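Long-range contact in PTS-dependent dihydroxyacetone kinase, ADP-binding subunit DhaL (Lactococcus lactis subsp. lactis, PDB 3CR3), which carries the bound nucleotide of a bacterial dihydroxyacetone kinase, taking a phosphoryl group from DhaM onto ADP and passing it to dihydroxyacetone bound by DhaK: residues Lys116-Ile127 with Val148-Lys159. Sequence-based numbering, arbitrary orientation.
With ADP (adenosine-5'-diphosphate), chain G.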
loop_
_atom_site.group_PDB
_atom_site.type_symbol
_atom_site.label_atom_id
_atom_site.label_comp_id
_atom_site.label_asym_id
_atom_site.label_seq_id
_atom_site.Cartn_x
_atom_site.Cartn_y
_atom_site.Cartn_z
ATOM N N LYS A 116 -21.203 8.070 -1.389
ATOM C CA LYS A 116 -21.637 7.993 0.035
ATOM C C LYS A 116 -21.490 9.292 0.837
ATOM O O LYS A 116 -21.364 9.258 2.064
ATOM C CB LYS A 116 -20.948 6.824 0.778
ATOM C CG LYS A 116 -21.643 5.466 0.603
ATOM C CD LYS A 116 -21.372 4.847 -0.749
ATOM C CE LYS A 116 -22.010 3.466 -0.873
ATOM N NZ LYS A 116 -21.914 2.990 -2.275
ATOM N N ALA A 117 -21.538 10.434 0.157
ATOM C CA ALA A 117 -21.364 11.716 0.823
ATOM C C ALA A 117 -22.697 12.244 1.341
ATOM O O ALA A 117 -23.727 12.139 0.675
ATOM C CB ALA A 117 -20.698 12.747 -0.116
ATOM N N GLN A 118 -22.662 12.784 2.550
ATOM C CA GLN A 118 -23.791 13.494 3.114
ATOM C C GLN A 118 -23.660 14.962 2.739
ATOM O O GLN A 118 -22.582 15.419 2.372
ATOM C CB GLN A 118 -23.805 13.344 4.632
ATOM C CG GLN A 118 -24.144 11.942 5.115
ATOM C CD GLN A 118 -23.823 11.757 6.585
ATOM O OE1 GLN A 118 -22.897 11.029 6.939
ATOM N NE2 GLN A 118 -24.571 12.430 7.446
ATOM N N VAL A 119 -24.757 15.702 2.818
ATOM C CA VAL A 119 -24.701 17.140 2.622
ATOM C C VAL A 119 -23.826 17.766 3.718
ATOM O O VAL A 119 -23.928 17.393 4.895
ATOM C CB VAL A 119 -26.118 17.766 2.612
ATOM C CG1 VAL A 119 -26.055 19.271 2.333
ATOM C CG2 VAL A 119 -26.994 17.067 1.578
ATOM N N GLY A 120 -22.961 18.697 3.316
ATOM C CA GLY A 120 -22.054 19.390 4.246
ATOM C C GLY A 120 -20.666 18.812 4.313
ATOM O O GLY A 120 -19.826 19.267 5.099
ATOM N N GLU A 121 -20.397 17.814 3.473
ATOM C CA GLU A 121 -19.113 17.136 3.520
ATOM C C GLU A 121 -18.082 17.720 2.564
ATOM O O GLU A 121 -17.001 17.150 2.402
ATOM C CB GLU A 121 -19.281 15.639 3.278
ATOM C CG GLU A 121 -20.042 14.912 4.396
ATOM C CD GLU A 121 -19.573 13.488 4.512
ATOM O OE1 GLU A 121 -18.458 13.272 5.022
ATOM O OE2 GLU A 121 -20.296 12.590 4.050
ATOM N N LYS A 122 -18.419 18.872 1.983
ATOM C CA LYS A 122 -17.547 19.620 1.061
ATOM C C LYS A 122 -17.359 18.882 -0.256
ATOM O O LYS A 122 -16.244 18.672 -0.694
ATOM C CB LYS A 122 -16.191 19.971 1.701
ATOM C CG LYS A 122 -15.445 21.181 1.102
ATOM C CD LYS A 122 -13.948 21.009 1.388
ATOM C CE LYS A 122 -13.106 22.223 1.070
ATOM N NZ LYS A 122 -13.328 23.366 2.010
ATOM N N THR A 123 -18.457 18.462 -0.878
ATOM C CA THR A 123 -18.386 17.886 -2.225
ATOM C C THR A 123 -19.518 18.484 -3.064
ATOM O O THR A 123 -20.356 19.218 -2.534
ATOM C CB THR A 123 -18.570 16.360 -2.229
ATOM O OG1 THR A 123 -19.933 16.049 -1.912
ATOM C CG2 THR A 123 -17.624 15.650 -1.256
HETATM N N MSE A 124 -19.551 18.117 -4.352
HETATM C CA MSE A 124 -20.616 18.501 -5.285
HETATM C C MSE A 124 -22.018 18.154 -4.781
HETATM O O MSE A 124 -22.963 18.779 -5.176
HETATM C CB MSE A 124 -20.389 17.855 -6.653
HETATM C CG MSE A 124 -20.554 16.321 -6.650
HETATM SE SE MSE A 124 -20.119 15.524 -8.407
HETATM C CE MSE A 124 -21.614 16.087 -9.381
ATOM N N VAL A 125 -22.138 17.133 -3.942
ATOM C CA VAL A 125 -23.398 16.796 -3.255
ATOM C C VAL A 125 -24.042 18.040 -2.611
ATOM O O VAL A 125 -25.263 18.208 -2.630
ATOM C CB VAL A 125 -23.163 15.678 -2.188
ATOM C CG1 VAL A 125 -24.336 15.557 -1.222
ATOM C CG2 VAL A 125 -22.906 14.327 -2.865
ATOM N N ASP A 126 -23.206 18.929 -2.089
ATOM C CA ASP A 126 -23.694 20.129 -1.395
ATOM C C ASP A 126 -24.462 21.051 -2.333
ATOM O O ASP A 126 -25.500 21.587 -1.968
ATOM C CB ASP A 126 -22.533 20.882 -0.757
ATOM C CG ASP A 126 -21.718 20.015 0.159
ATOM O OD1 ASP A 126 -22.246 18.992 0.651
ATOM O OD2 ASP A 126 -20.540 20.347 0.382
ATOM N N ILE A 127 -23.962 21.216 -3.557
ATOM C CA ILE A 127 -24.615 22.111 -4.480
ATOM C C ILE A 127 -25.784 21.420 -5.197
ATOM O O ILE A 127 -26.799 22.070 -5.481
ATOM C CB ILE A 127 -23.604 22.831 -5.441
ATOM C CG1 ILE A 127 -24.273 24.005 -6.175
ATOM C CG2 ILE A 127 -22.975 21.850 -6.404
ATOM C CD1 ILE A 127 -23.296 25.085 -6.667
ATOM N N VAL A 148 -23.345 28.938 -2.727
ATOM C CA VAL A 148 -22.940 27.587 -2.305
ATOM C C VAL A 148 -21.468 27.288 -2.611
ATOM O O VAL A 148 -20.771 26.670 -1.800
ATOM C CB VAL A 148 -23.857 26.492 -2.915
ATOM C CG1 VAL A 148 -23.428 25.076 -2.442
ATOM C CG2 VAL A 148 -25.305 26.757 -2.540
ATOM N N VAL A 149 -21.005 27.724 -3.782
ATOM C CA VAL A 149 -19.605 27.567 -4.166
ATOM C C VAL A 149 -18.671 28.262 -3.162
ATOM O O VAL A 149 -17.697 27.676 -2.690
ATOM C CB VAL A 149 -19.346 28.143 -5.591
ATOM C CG1 VAL A 149 -17.839 28.167 -5.917
ATOM C CG2 VAL A 149 -20.131 27.359 -6.634
ATOM N N LYS A 150 -18.979 29.509 -2.831
ATOM C CA LYS A 150 -18.169 30.247 -1.872
ATOM C C LYS A 150 -18.235 29.601 -0.493
ATOM O O LYS A 150 -17.226 29.531 0.207
ATOM C CB LYS A 150 -18.612 31.709 -1.785
ATOM C CG LYS A 150 -18.107 32.576 -2.906
ATOM C CD LYS A 150 -18.375 34.032 -2.609
ATOM C CE LYS A 150 -17.805 34.929 -3.703
ATOM N NZ LYS A 150 -16.315 35.100 -3.578
ATOM N N ALA A 151 -19.423 29.127 -0.124
ATOM C CA ALA A 151 -19.642 28.481 1.171
ATOM C C ALA A 151 -18.855 27.188 1.303
ATOM O O ALA A 151 -18.536 26.766 2.427
ATOM C CB ALA A 151 -21.142 28.231 1.416
ATOM N N SER A 152 -18.520 26.565 0.168
ATOM C CA SER A 152 -17.744 25.329 0.216
ATOM C C SER A 152 -16.392 25.520 0.880
ATOM O O SER A 152 -15.855 24.587 1.474
ATOM C CB SER A 152 -17.603 24.663 -1.166
ATOM O OG SER A 152 -16.554 25.237 -1.928
ATOM N N ALA A 153 -15.850 26.728 0.802
ATOM C CA ALA A 153 -14.524 27.025 1.364
ATOM C C ALA A 153 -14.460 26.764 2.873
ATOM O O ALA A 153 -13.498 26.161 3.367
ATOM C CB ALA A 153 -14.118 28.479 1.046
ATOM N N GLY A 154 -15.501 27.183 3.595
ATOM C CA GLY A 154 -15.521 27.090 5.070
ATOM C C GLY A 154 -15.623 25.679 5.634
ATOM O O GLY A 154 -15.393 25.466 6.815
ATOM N N LEU A 155 -15.982 24.714 4.783
ATOM C CA LEU A 155 -16.238 23.349 5.216
ATOM C C LEU A 155 -14.958 22.533 5.363
ATOM O O LEU A 155 -13.998 22.714 4.588
ATOM C CB LEU A 155 -17.184 22.642 4.223
ATOM C CG LEU A 155 -18.610 23.184 4.031
ATOM C CD1 LEU A 155 -19.233 22.605 2.788
ATOM C CD2 LEU A 155 -19.492 22.868 5.251
ATOM N N LEU A 156 -14.958 21.633 6.355
ATOM C CA LEU A 156 -13.965 20.558 6.468
ATOM C C LEU A 156 -14.281 19.474 5.442
ATOM O O LEU A 156 -15.396 18.975 5.384
ATOM C CB LEU A 156 -13.970 19.945 7.872
ATOM C CG LEU A 156 -12.977 18.813 8.173
ATOM C CD1 LEU A 156 -11.576 19.357 8.366
ATOM C CD2 LEU A 156 -13.394 18.009 9.385
ATOM N N ALA A 157 -13.294 19.115 4.633
ATOM C CA ALA A 157 -13.454 18.021 3.687
ATOM C C ALA A 157 -13.437 16.679 4.406
ATOM O O ALA A 157 -12.497 16.361 5.118
ATOM C CB ALA A 157 -12.343 18.063 2.631
ATOM N N THR A 158 -14.485 15.888 4.226
ATOM C CA THR A 158 -14.509 14.575 4.848
ATOM C C THR A 158 -14.656 13.429 3.842
ATOM O O THR A 158 -14.822 12.271 4.233
ATOM C CB THR A 158 -15.534 14.505 5.998
ATOM O OG1 THR A 158 -16.814 14.957 5.545
ATOM C CG2 THR A 158 -15.066 15.384 7.171
ATOM N N LYS A 159 -14.531 13.767 2.557
ATOM C CA LYS A 159 -14.668 12.816 1.455
ATOM C C LYS A 159 -13.686 13.113 0.337
ATOM O O LYS A 159 -13.350 14.279 0.056
ATOM C CB LYS A 159 -16.107 12.838 0.902
ATOM C CG LYS A 159 -17.183 12.236 1.844
ATOM C CD LYS A 159 -17.247 10.717 1.717
ATOM C CE LYS A 159 -17.908 10.115 2.918
ATOM N NZ LYS A 159 -17.906 8.628 2.821
HETATM P PB ADP G . -10.029 13.071 -8.084
HETATM O O1B ADP G . -8.797 13.634 -8.716
HETATM O O2B ADP G . -10.117 11.587 -8.192
HETATM O O3B ADP G . -10.285 13.593 -6.670
HETATM P PA ADP G . -11.478 15.122 -9.544
HETATM O O1A ADP G . -10.357 16.021 -9.149
HETATM O O2A ADP G . -11.802 15.059 -11.019
HETATM O O3A ADP G . -11.265 13.614 -8.984
HETATM O "O5'" ADP G . -12.819 15.545 -8.750
HETATM C "C5'" ADP G . -12.749 15.998 -7.394
HETATM C "C4'" ADP G . -14.164 16.293 -6.943
HETATM O "O4'" ADP G . -14.950 15.098 -6.850
HETATM C "C3'" ADP G . -14.227 16.919 -5.560
HETATM O "O3'" ADP G . -14.068 18.332 -5.682
HETATM C "C2'" ADP G . -15.607 16.516 -5.046
HETATM O "O2'" ADP G . -16.616 17.486 -5.337
HETATM C "C1'" ADP G . -15.956 15.276 -5.858
HETATM N N9 ADP G . -15.933 14.088 -4.985
HETATM C C8 ADP G . -14.815 13.411 -4.642
HETATM N N7 ADP G . -15.122 12.380 -3.842
HETATM C C5 ADP G . -16.456 12.402 -3.659
HETATM C C6 ADP G . -17.429 11.589 -2.908
HETATM N N6 ADP G . -16.992 10.524 -2.208
HETATM N N1 ADP G . -18.734 11.935 -2.973
HETATM C C2 ADP G . -19.168 12.988 -3.694
HETATM N N3 ADP G . -18.340 13.768 -4.390
HETATM C C4 ADP G . -16.997 13.531 -4.405
HETATM O O HOH W 1 -17.766 19.116 6.527
HETATM O O HOH W 2 -14.844 16.459 0.958
#
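Backbone carbonyls grip the ammonium of Lys122 where the chain beyond helix 142-151 becomes extended: NZ donates to Leu155 O at 2.7 Å and to Ser152 O at 2.9 Å, each oxygen met about 20° from its carbonyl plane. Ser169 O, and more weakly His172 O, accept from the same nitrogen, so one buried lysine ties together three pieces of chain. Its chain runs out with CG anti to the backbone N (chi1 -156°) and bends at the last torsion (71°), which turns NZ into this group of carbonyl oxygens. On the way the Lys122 and Leu155 side chains run antiparallel, CB against CB at 3.8 Å, and Lys122 CD rests 3.6 Å from Ala157 CB. With an alanine at this position the carbonyls of Ser152 and Leu155 would probably lose their charged donor, and a gap would be likely beside Ala157. At one end of the contact, Ile127 CB packs on Val148 CG1 (3.8 Å), helix against helix; at the other, Glu121 OE1 and Thr158 OG1 are modelled only 2.4 Å apart, too short for the exact length to be trusted, while OE2 takes Gln118 N through its anti lone pair. Thr123 and Asp126 form a capping box at the start of helix 125-136, beside the adenine: Thr123 CB lies 3.4 Å from ADP N3, and Met124 N donates to ADP O2' at 3.2 Å. Ala117 CB reaches the ring at N1, and Lys159 brings its CD near N6. The loop that holds the adenine is joined to segment 148-159 through a buried lysine, whose charge is probably stabilised by the carbonyl dipoles turned toward it.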